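Sucrose 6(F)-phosphate phosphorylase (Thermoanaerobacterium thermosaccharolyticum DSM 571, PDB 6S9V) is a bacterial enzyme of the alpha-amylase family, built on a closed eight-stranded parallel beta/alpha barrel that is joined to a five-stranded antiparallel sheet. Local coordinates at residues Q22-P27 against H53-F58; R64-I69 against D96-H101; T304-H309 against A380-T385. One frame throughout, in Å; residues are numbered along the deposited sequence.

Interaction 1: residues Q22-P27 against H53-F58; sequences QLITYP and HILPPF. With SO4 (sulfate ion), chain E.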
loop_
_atom_site.group_PDB
_atom_site.type_symbol
_atom_site.label_atom_id
_atom_site.label_comp_id
_atom_site.label_asym_id
_atom_site.label_seq_id
_atom_site.Cartn_x
_atom_site.Cartn_y
_atom_site.Cartn_z
ATOM N N GLN A 22 1.621 0.054 -12.616
ATOM C CA GLN A 22 2.255 -1.032 -11.881
ATOM C C GLN A 22 1.210 -1.994 -11.327
ATOM O O GLN A 22 0.077 -1.609 -11.048
ATOM C CB GLN A 22 3.082 -0.492 -10.724
ATOM C CG GLN A 22 4.151 0.507 -11.157
ATOM C CD GLN A 22 4.981 0.996 -10.001
ATOM O OE1 GLN A 22 4.529 1.009 -8.859
ATOM N NE2 GLN A 22 6.208 1.412 -10.290
ATOM N N LEU A 23 1.618 -3.238 -11.149
ATOM C CA LEU A 23 0.777 -4.281 -10.569
ATOM C C LEU A 23 1.119 -4.455 -9.090
ATOM O O LEU A 23 2.297 -4.403 -8.707
ATOM C CB LEU A 23 0.996 -5.606 -11.313
ATOM C CG LEU A 23 0.355 -6.871 -10.716
ATOM C CD1 LEU A 23 -1.145 -6.844 -10.909
ATOM C CD2 LEU A 23 0.954 -8.133 -11.329
ATOM N N ILE A 24 0.093 -4.649 -8.260
ATOM C CA ILE A 24 0.263 -5.099 -6.882
ATOM C C ILE A 24 -0.271 -6.521 -6.792
ATOM O O ILE A 24 -1.435 -6.759 -7.117
ATOM C CB ILE A 24 -0.485 -4.216 -5.867
ATOM C CG1 ILE A 24 -0.107 -2.741 -5.999
ATOM C CG2 ILE A 24 -0.215 -4.709 -4.450
ATOM C CD1 ILE A 24 -1.136 -1.819 -5.362
ATOM N N THR A 25 0.555 -7.453 -6.316
ATOM C CA THR A 25 0.113 -8.839 -6.207
ATOM C C THR A 25 0.823 -9.520 -5.048
ATOM O O THR A 25 1.951 -9.163 -4.688
ATOM C CB THR A 25 0.375 -9.624 -7.500
ATOM O OG1 THR A 25 -0.190 -10.944 -7.403
ATOM C CG2 THR A 25 1.876 -9.746 -7.756
ATOM N N TYR A 26 0.158 -10.506 -4.466
ATOM C CA TYR A 26 0.850 -11.417 -3.584
ATOM C C TYR A 26 1.731 -12.331 -4.424
ATOM O O TYR A 26 1.491 -12.520 -5.623
ATOM C CB TYR A 26 -0.134 -12.236 -2.750
ATOM C CG TYR A 26 -0.757 -11.460 -1.618
ATOM C CD1 TYR A 26 -0.054 -11.235 -0.439
ATOM C CD2 TYR A 26 -2.046 -10.947 -1.720
ATOM C CE1 TYR A 26 -0.613 -10.531 0.609
ATOM C CE2 TYR A 26 -2.609 -10.232 -0.676
ATOM C CZ TYR A 26 -1.888 -10.029 0.482
ATOM O OH TYR A 26 -2.438 -9.336 1.531
ATOM N N PRO A 27 2.792 -12.874 -3.826
ATOM C CA PRO A 27 3.672 -13.774 -4.583
ATOM C C PRO A 27 2.980 -15.034 -5.041
ATOM O O PRO A 27 3.448 -15.670 -5.994
ATOM C CB PRO A 27 4.802 -14.087 -3.589
ATOM C CG PRO A 27 4.225 -13.808 -2.246
ATOM C CD PRO A 27 3.246 -12.682 -2.436
ATOM N N HIS A 53 4.726 -4.482 -7.545
ATOM C CA HIS A 53 4.878 -4.600 -6.103
ATOM C C HIS A 53 4.506 -6.030 -5.731
ATOM O O HIS A 53 3.336 -6.413 -5.826
ATOM C CB HIS A 53 4.007 -3.603 -5.352
ATOM C CG HIS A 53 4.056 -3.760 -3.862
ATOM N ND1 HIS A 53 3.136 -3.172 -3.022
ATOM C CD2 HIS A 53 4.924 -4.424 -3.060
ATOM C CE1 HIS A 53 3.423 -3.478 -1.771
ATOM N NE2 HIS A 53 4.502 -4.240 -1.767
ATOM N N ILE A 54 5.506 -6.820 -5.362
ATOM C CA ILE A 54 5.304 -8.162 -4.835
ATOM C C ILE A 54 5.142 -8.036 -3.327
ATOM O O ILE A 54 6.089 -7.669 -2.628
ATOM C CB ILE A 54 6.477 -9.087 -5.173
ATOM C CG1 ILE A 54 6.724 -9.149 -6.672
ATOM C CG2 ILE A 54 6.207 -10.498 -4.627
ATOM C CD1 ILE A 54 8.029 -9.851 -7.024
ATOM N N LEU A 55 3.951 -8.342 -2.821
ATOM C CA LEU A 55 3.723 -8.290 -1.386
ATOM C C LEU A 55 4.642 -9.309 -0.706
ATOM O O LEU A 55 5.144 -10.227 -1.357
ATOM C CB LEU A 55 2.245 -8.521 -1.087
ATOM C CG LEU A 55 1.430 -7.296 -1.558
ATOM C CD1 LEU A 55 -0.019 -7.633 -1.877
ATOM C CD2 LEU A 55 1.525 -6.191 -0.492
ATOM N N PRO A 56 4.908 -9.133 0.588
ATOM C CA PRO A 56 6.095 -9.772 1.225
ATOM C C PRO A 56 6.250 -11.234 0.853
ATOM O O PRO A 56 5.405 -12.073 1.206
ATOM C CB PRO A 56 5.811 -9.599 2.724
ATOM C CG PRO A 56 5.031 -8.324 2.796
ATOM C CD PRO A 56 4.168 -8.287 1.544
ATOM N N PRO A 57 7.325 -11.577 0.133
ATOM C CA PRO A 57 7.576 -12.971 -0.268
ATOM C C PRO A 57 8.602 -13.710 0.584
ATOM O O PRO A 57 9.059 -14.775 0.157
ATOM C CB PRO A 57 8.110 -12.791 -1.695
ATOM C CG PRO A 57 8.953 -11.534 -1.576
ATOM C CD PRO A 57 8.208 -10.641 -0.591
ATOM N N PHE A 58 8.984 -13.177 1.740
ATOM C CA PHE A 58 9.975 -13.815 2.594
ATOM C C PHE A 58 9.303 -14.816 3.522
ATOM O O PHE A 58 8.099 -14.721 3.782
ATOM C CB PHE A 58 10.730 -12.741 3.374
ATOM C CG PHE A 58 10.972 -11.506 2.561
ATOM C CD1 PHE A 58 11.902 -11.511 1.541
ATOM C CD2 PHE A 58 10.229 -10.359 2.775
ATOM C CE1 PHE A 58 12.103 -10.389 0.769
ATOM C CE2 PHE A 58 10.434 -9.230 2.010
ATOM C CZ PHE A 58 11.358 -9.254 0.996
HETATM S S SO4 E . -0.023 -1.940 -1.415
HETATM O O1 SO4 E . -0.680 -0.686 -1.054
HETATM O O2 SO4 E . 0.907 -2.306 -0.352
HETATM O O3 SO4 E . 0.704 -1.764 -2.671
HETATM O O4 SO4 E . -1.003 -2.997 -1.593
#
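Leu23 O receives the amide of His53, and at 2.7 Å from His53 N to Leu23 O this is the shortest backbone bond joining the two parallel strands. The register continues through Thr25, which donates from N to His53 O (3.0 Å) and accepts at O from Leu55 N (2.9 Å, 174° at the hydrogen). Ile54 CA also lies 3.5 Å from Thr25 O, a CA-H...O contact. Strands 22-25 and 51-54 with helix 34-44 between them form a beta-alpha-beta unit, the first of the barrel.

Beyond the strands, Leu55 CD1 sits over the middle of the Tyr26 ring, 3.6 Å from its centroid and 1° off the normal, a clear CH-pi contact. Pro27 continues the apolar packing, its CB 4.0 Å from Pro57 CB.

Ile24 and His53 share a face of the sheet, where a sulfate ion is bound. With its CG anti to the backbone N (chi1 176°), His53 offers ND1 to sulfate O3 at 2.8 Å, while NE2 pairs with Asp96. Ile24 CD1 and CG2 border the anion as well. Both ring nitrogens of His53 therefore have partners, the sulfate at ND1 and Asp96 at NE2, which fixes the rotation of the buried imidazole.

Interaction 2: residues R64-I69 against D96-H101; sequences RGFAPI and DLMVNH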
loop_
_atom_site.group_PDB
_atom_site.type_symbol
_atom_site.label_atom_id
_atom_site.label_comp_id
_atom_site.label_asym_id
_atom_site.label_seq_id
_atom_site.Cartn_x
_atom_site.Cartn_y
_atom_site.Cartn_z
ATOM N N ARG A 64 0.064 -13.014 6.661
ATOM C CA ARG A 64 0.331 -13.235 5.244
ATOM C C ARG A 64 1.534 -12.439 4.755
ATOM O O ARG A 64 1.406 -11.566 3.887
ATOM C CB ARG A 64 -0.911 -12.927 4.401
ATOM C CG ARG A 64 -0.756 -13.433 2.982
ATOM C CD ARG A 64 -2.064 -13.532 2.186
ATOM N NE ARG A 64 -1.746 -14.031 0.855
ATOM C CZ ARG A 64 -2.619 -14.252 -0.115
ATOM N NH1 ARG A 64 -3.914 -14.037 0.079
ATOM N NH2 ARG A 64 -2.186 -14.698 -1.286
ATOM N N GLY A 65 2.705 -12.738 5.321
ATOM C CA GLY A 65 3.958 -12.195 4.863
ATOM C C GLY A 65 4.537 -11.097 5.732
ATOM O O GLY A 65 5.745 -10.848 5.661
ATOM N N PHE A 66 3.722 -10.432 6.546
ATOM C CA PHE A 66 4.202 -9.258 7.270
ATOM C C PHE A 66 4.775 -9.597 8.644
ATOM O O PHE A 66 4.937 -8.696 9.477
ATOM C CB PHE A 66 3.088 -8.220 7.375
ATOM C CG PHE A 66 2.821 -7.505 6.082
ATOM C CD1 PHE A 66 3.523 -6.359 5.750
ATOM C CD2 PHE A 66 1.898 -8.000 5.184
ATOM C CE1 PHE A 66 3.282 -5.704 4.555
ATOM C CE2 PHE A 66 1.651 -7.359 3.990
ATOM C CZ PHE A 66 2.349 -6.216 3.664
ATOM N N ALA A 67 5.120 -10.865 8.885
ATOM C CA ALA A 67 5.921 -11.278 10.043
ATOM C C ALA A 67 7.169 -11.993 9.525
ATOM O O ALA A 67 7.323 -13.213 9.684
ATOM C CB ALA A 67 5.132 -12.174 10.995
ATOM N N PRO A 68 8.071 -11.262 8.877
ATOM C CA PRO A 68 9.189 -11.918 8.189
ATOM C C PRO A 68 10.200 -12.528 9.147
ATOM O O PRO A 68 10.614 -11.910 10.132
ATOM C CB PRO A 68 9.818 -10.777 7.373
ATOM C CG PRO A 68 9.459 -9.530 8.143
ATOM C CD PRO A 68 8.072 -9.800 8.677
ATOM N N ILE A 69 10.625 -13.744 8.817
ATOM C CA ILE A 69 11.632 -14.464 9.595
ATOM C C ILE A 69 13.039 -14.077 9.169
ATOM O O ILE A 69 13.945 -13.983 10.005
ATOM C CB ILE A 69 11.391 -15.982 9.440
ATOM C CG1 ILE A 69 10.045 -16.366 10.066
ATOM C CG2 ILE A 69 12.525 -16.794 10.068
ATOM C CD1 ILE A 69 9.625 -17.796 9.778
ATOM N N ASP A 96 8.596 -4.838 0.158
ATOM C CA ASP A 96 8.362 -4.303 1.492
ATOM C C ASP A 96 9.560 -4.511 2.405
ATOM O O ASP A 96 10.154 -5.596 2.437
ATOM C CB ASP A 96 7.165 -4.990 2.160
ATOM C CG ASP A 96 5.859 -4.669 1.500
ATOM O OD1 ASP A 96 5.509 -5.313 0.489
ATOM O OD2 ASP A 96 5.174 -3.775 2.021
ATOM N N LEU A 97 9.861 -3.487 3.199
ATOM C CA LEU A 97 10.752 -3.593 4.346
ATOM C C LEU A 97 9.914 -3.352 5.595
ATOM O O LEU A 97 9.294 -2.292 5.737
ATOM C CB LEU A 97 11.898 -2.584 4.251
ATOM C CG LEU A 97 12.860 -2.544 5.436
ATOM C CD1 LEU A 97 13.492 -3.925 5.637
ATOM C CD2 LEU A 97 13.924 -1.481 5.221
ATOM N N MET A 98 9.855 -4.347 6.474
ATOM C CA MET A 98 9.072 -4.224 7.706
ATOM C C MET A 98 9.945 -3.526 8.744
ATOM O O MET A 98 10.530 -4.135 9.647
ATOM C CB MET A 98 8.582 -5.587 8.170
ATOM C CG MET A 98 7.223 -5.996 7.550
ATOM S SD MET A 98 7.099 -5.967 5.731
ATOM C CE MET A 98 8.120 -7.378 5.283
ATOM N N VAL A 99 10.030 -2.199 8.613
ATOM C CA VAL A 99 10.903 -1.444 9.496
ATOM C C VAL A 99 10.433 -1.505 10.945
ATOM O O VAL A 99 11.222 -1.222 11.853
ATOM C CB VAL A 99 11.032 0.037 9.069
ATOM C CG1 VAL A 99 11.809 0.162 7.772
ATOM C CG2 VAL A 99 9.661 0.689 8.951
ATOM N N ASN A 100 9.168 -1.859 11.191
ATOM C CA ASN A 100 8.635 -1.798 12.546
ATOM C C ASN A 100 8.785 -3.099 13.322
ATOM O O ASN A 100 8.849 -3.057 14.554
ATOM C CB ASN A 100 7.147 -1.402 12.526
ATOM C CG ASN A 100 6.573 -1.200 13.925
ATOM O OD1 ASN A 100 6.946 -0.266 14.635
ATOM N ND2 ASN A 100 5.644 -2.070 14.318
ATOM N N HIS A 101 8.840 -4.251 12.652
ATOM C CA HIS A 101 8.767 -5.513 13.384
ATOM C C HIS A 101 9.343 -6.659 12.568
ATOM O O HIS A 101 9.468 -6.584 11.341
ATOM C CB HIS A 101 7.322 -5.830 13.793
ATOM C CG HIS A 101 6.337 -5.709 12.671
ATOM N ND1 HIS A 101 5.482 -4.633 12.544
ATOM C CD2 HIS A 101 6.070 -6.528 11.624
ATOM C CE1 HIS A 101 4.734 -4.795 11.465
ATOM N NE2 HIS A 101 5.071 -5.938 10.891
#
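Phe66 and Met98 make the tight part of this contact, their side chains crossing at about a right angle. Met98 SD is 3.6 Å from Phe66 CD1 and 4.7 Å from the ring centroid, lying 60° off the normal: an oblique Met-aromatic contact. Bends at both chi2 and chi3 fold the thioether back, which carries the Met98 methyl to Pro68, with CE 3.8 Å from Pro68 CG. One flexible side chain therefore fills the angle between an aromatic ring and a proline ring. Its backbone is turned too, since Met98 is the centre of an inverse gamma turn.

Asp96 meets the same aromatic ring at its edge. OD2 lies near the ring plane, 3.7 Å from Phe66 CE1, and the carboxylate is turned 78° to the ring. Its stronger partners are elsewhere: OD1 pairs with His53 and OD2 with Arg209.

The looser side is at His101. Its NE2 reaches Phe66 O from the edge of the imidazole at 3.1 Å, but the angle at the hydrogen is only 121°, a weak bond. Gln179 gives that carbonyl a second donor, and NE2 also has a weak bond to a bound BTB molecule. The other ring nitrogen, His101 ND1, accepts a straighter bond from Asn100 ND2 at 3.1 Å, nearly in the ring plane.

The sequence from Asp96 to His101 matches the Asp-x-x-x-Asn-His pattern that, in alpha-amylase relatives, begins on the third barrel strand and runs into the loop beyond. Chemically, dispersion and sulfur-aromatic contacts dominate here, and the ring's C-H edge, slightly positive, faces the acid in an arrangement that is probably mildly attractive.

Interaction 3: residues T304-H309 against A380-T385; sequences TMLDCH and AIQFFT. With SO4 (sulfate ion), chain E.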
loop_
_atom_site.group_PDB
_atom_site.type_symbol
_atom_site.label_atom_id
_atom_site.label_comp_id
_atom_site.label_asym_id
_atom_site.label_seq_id
_atom_site.Cartn_x
_atom_site.Cartn_y
_atom_site.Cartn_z
ATOM N N THR A 304 -0.675 6.247 -6.828
ATOM C CA THR A 304 -2.128 6.201 -6.768
ATOM C C THR A 304 -2.635 4.767 -6.842
ATOM O O THR A 304 -1.966 3.857 -7.341
ATOM C CB THR A 304 -2.773 7.009 -7.895
ATOM O OG1 THR A 304 -2.488 6.398 -9.160
ATOM C CG2 THR A 304 -2.276 8.443 -7.886
ATOM N N MET A 305 -3.845 4.581 -6.329
ATOM C CA MET A 305 -4.473 3.275 -6.318
ATOM C C MET A 305 -5.963 3.499 -6.174
ATOM O O MET A 305 -6.411 4.566 -5.753
ATOM C CB MET A 305 -3.947 2.413 -5.172
ATOM C CG MET A 305 -4.447 2.890 -3.810
ATOM S SD MET A 305 -3.497 2.226 -2.441
ATOM C CE MET A 305 -2.307 3.544 -2.243
ATOM N N LEU A 306 -6.729 2.481 -6.554
ATOM C CA LEU A 306 -8.100 2.353 -6.087
ATOM C C LEU A 306 -8.149 1.290 -4.995
ATOM O O LEU A 306 -8.410 1.605 -3.832
ATOM C CB LEU A 306 -9.039 2.017 -7.249
ATOM C CG LEU A 306 -9.085 3.027 -8.403
ATOM C CD1 LEU A 306 -10.023 2.560 -9.502
ATOM C CD2 LEU A 306 -9.499 4.401 -7.924
ATOM N N ASP A 307 -7.824 0.047 -5.352
ATOM C CA ASP A 307 -7.672 -1.042 -4.405
ATOM C C ASP A 307 -6.192 -1.333 -4.141
ATOM O O ASP A 307 -5.305 -0.976 -4.921
ATOM C CB ASP A 307 -8.378 -2.312 -4.905
ATOM C CG ASP A 307 -8.043 -2.668 -6.350
ATOM O OD1 ASP A 307 -7.354 -1.885 -7.040
ATOM O OD2 ASP A 307 -8.469 -3.761 -6.797
ATOM N N CYS A 308 -5.941 -1.954 -2.993
ATOM C CA CYS A 308 -4.639 -2.506 -2.632
ATOM C C CYS A 308 -4.905 -3.731 -1.761
ATOM O O CYS A 308 -6.033 -4.229 -1.698
ATOM C CB CYS A 308 -3.772 -1.444 -1.943
ATOM S SG CYS A 308 -4.351 -0.918 -0.317
ATOM N N HIS A 309 -3.877 -4.221 -1.070
ATOM C CA HIS A 309 -4.060 -5.438 -0.275
ATOM C C HIS A 309 -4.786 -5.183 1.039
ATOM O O HIS A 309 -5.307 -6.132 1.642
ATOM C CB HIS A 309 -2.713 -6.094 0.017
ATOM C CG HIS A 309 -1.879 -5.349 1.009
ATOM N ND1 HIS A 309 -1.239 -4.168 0.706
ATOM C CD2 HIS A 309 -1.566 -5.623 2.296
ATOM C CE1 HIS A 309 -0.574 -3.744 1.763
ATOM N NE2 HIS A 309 -0.759 -4.609 2.743
ATOM N N ALA A 380 -10.035 5.276 -15.213
ATOM C CA ALA A 380 -9.656 6.414 -16.046
ATOM C C ALA A 380 -9.313 7.624 -15.183
ATOM O O ALA A 380 -8.286 8.288 -15.396
ATOM C CB ALA A 380 -10.781 6.756 -17.026
ATOM N N ILE A 381 -10.161 7.925 -14.199
ATOM C CA ILE A 381 -9.867 9.003 -13.260
ATOM C C ILE A 381 -8.518 8.761 -12.598
ATOM O O ILE A 381 -7.672 9.659 -12.517
ATOM C CB ILE A 381 -10.982 9.132 -12.210
ATOM C CG1 ILE A 381 -12.296 9.579 -12.851
ATOM C CG2 ILE A 381 -10.542 10.109 -11.115
ATOM C CD1 ILE A 381 -13.504 9.365 -11.939
ATOM N N GLN A 382 -8.304 7.541 -12.100
ATOM C CA GLN A 382 -7.035 7.219 -11.457
ATOM C C GLN A 382 -5.864 7.479 -12.395
ATOM O O GLN A 382 -4.875 8.117 -12.015
ATOM C CB GLN A 382 -7.025 5.756 -11.005
ATOM C CG GLN A 382 -5.775 5.398 -10.207
ATOM C CD GLN A 382 -5.437 3.922 -10.233
ATOM O OE1 GLN A 382 -6.256 3.081 -10.601
ATOM N NE2 GLN A 382 -4.219 3.603 -9.818
ATOM N N PHE A 383 -5.961 6.989 -13.634
ATOM C CA PHE A 383 -4.836 7.077 -14.556
ATOM C C PHE A 383 -4.604 8.503 -15.047
ATOM O O PHE A 383 -3.478 8.848 -15.425
ATOM C CB PHE A 383 -5.057 6.148 -15.748
ATOM C CG PHE A 383 -5.102 4.675 -15.394
ATOM C CD1 PHE A 383 -4.704 4.221 -14.145
ATOM C CD2 PHE A 383 -5.554 3.749 -16.320
ATOM C CE1 PHE A 383 -4.757 2.875 -13.830
ATOM C CE2 PHE A 383 -5.601 2.398 -16.014
ATOM C CZ PHE A 383 -5.207 1.958 -14.768
ATOM N N PHE A 384 -5.641 9.350 -15.046
ATOM C CA PHE A 384 -5.480 10.752 -15.409
ATOM C C PHE A 384 -5.041 11.625 -14.237
ATOM O O PHE A 384 -4.727 12.798 -14.446
ATOM C CB PHE A 384 -6.787 11.312 -16.005
ATOM C CG PHE A 384 -6.878 11.132 -17.495
ATOM C CD1 PHE A 384 -7.111 9.879 -18.043
ATOM C CD2 PHE A 384 -6.692 12.203 -18.344
ATOM C CE1 PHE A 384 -7.168 9.708 -19.413
ATOM C CE2 PHE A 384 -6.733 12.038 -19.711
ATOM C CZ PHE A 384 -6.975 10.795 -20.250
ATOM N N THR A 385 -5.030 11.092 -13.026
ATOM C CA THR A 385 -4.556 11.827 -11.849
ATOM C C THR A 385 -3.034 11.779 -11.794
ATOM O O THR A 385 -2.454 10.701 -11.952
ATOM C CB THR A 385 -5.137 11.224 -10.571
ATOM O OG1 THR A 385 -6.564 11.338 -10.601
ATOM C CG2 THR A 385 -4.605 11.959 -9.328
HETATM S S SO4 E . -0.023 -1.940 -1.415
HETATM O O1 SO4 E . -0.680 -0.686 -1.054
HETATM O O2 SO4 E . 0.907 -2.306 -0.352
HETATM O O3 SO4 E . 0.704 -1.764 -2.671
HETATM O O4 SO4 E . -1.003 -2.997 -1.593
HETATM O O HOH W 1 -2.111 7.933 -11.385
#
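Thr304 and Gln382 form the first shell. Gln382 NE2 donates to Thr304 OG1 along a fairly straight line (165° at the hydrogen), but the 3.4 Å separation makes the bond weak. The amide end reaches past the threonine along the following backbone: NE2 is also 3.5 Å from Met305 CA, while OE1 lies 3.6 Å from Leu306 CG. Gln382 spans this gap because its CG stands anti to the backbone N (chi1 -175°) and the chain beyond stays extended.

A water makes the second link. It is 2.7 Å from Thr304 OG1, and it lies within bonding distance, 2.8 Å, of two main-chain carbonyls, Gln382 O in the last turn of the helix and Thr385 O just beyond it, and may share its protons among them. The threonine oxygen is thus tied to the helix both directly and through solvent.

What positions the glutamine lies one shell further out. Arg379 donates to its OE1 and makes a salt bridge with Asp307, so a single guanidinium connects the helix with the loop; Gln382 NE2 also donates to Gln390 O. Farther along that loop, His309 ND1 holds O4 of the sulfate at 2.6 Å and 168°, with His309 N bonded to the same oxygen at 3.2 Å.

Thr304, on barrel strand 302-304, bonds through its backbone to Ile388 and Gln390 of the eighth strand, 388-392, which helix 372-384 precedes. That helix lies between the barrel and the antiparallel sheet: Gln382 turns to the seventh strand, whereas Ala380 and Ile381 pack on Leu477 and Ile479 of strand 473-480.

Overall arrangement
Interactions 1 and 2 border one barrel pocket, occupied here by a sulfate ion and a BTB molecule, both probably from crystallisation; interaction 3 packs behind it and reaches it through His309. Interactions 1 and 2, with centres about 13 Å apart, meet on the neighbouring strands 51-54 and 92-97, where His53 NE2 and Asp96 OD1 are 2.7 Å apart, a probable hydrogen bond. Interaction 3 lies about 17 Å, centre to centre, from interaction 1 and about 25 Å from interaction 2, yet His309 closes both gaps: its ND1 is 3.6 Å from Leu55 CD2, and its NE2 3.6 Å from Phe66 CZ. The sulfate, bonded by His53 and His309, joins interactions 1 and 3; BTB bonds to His309 and, weakly, His101.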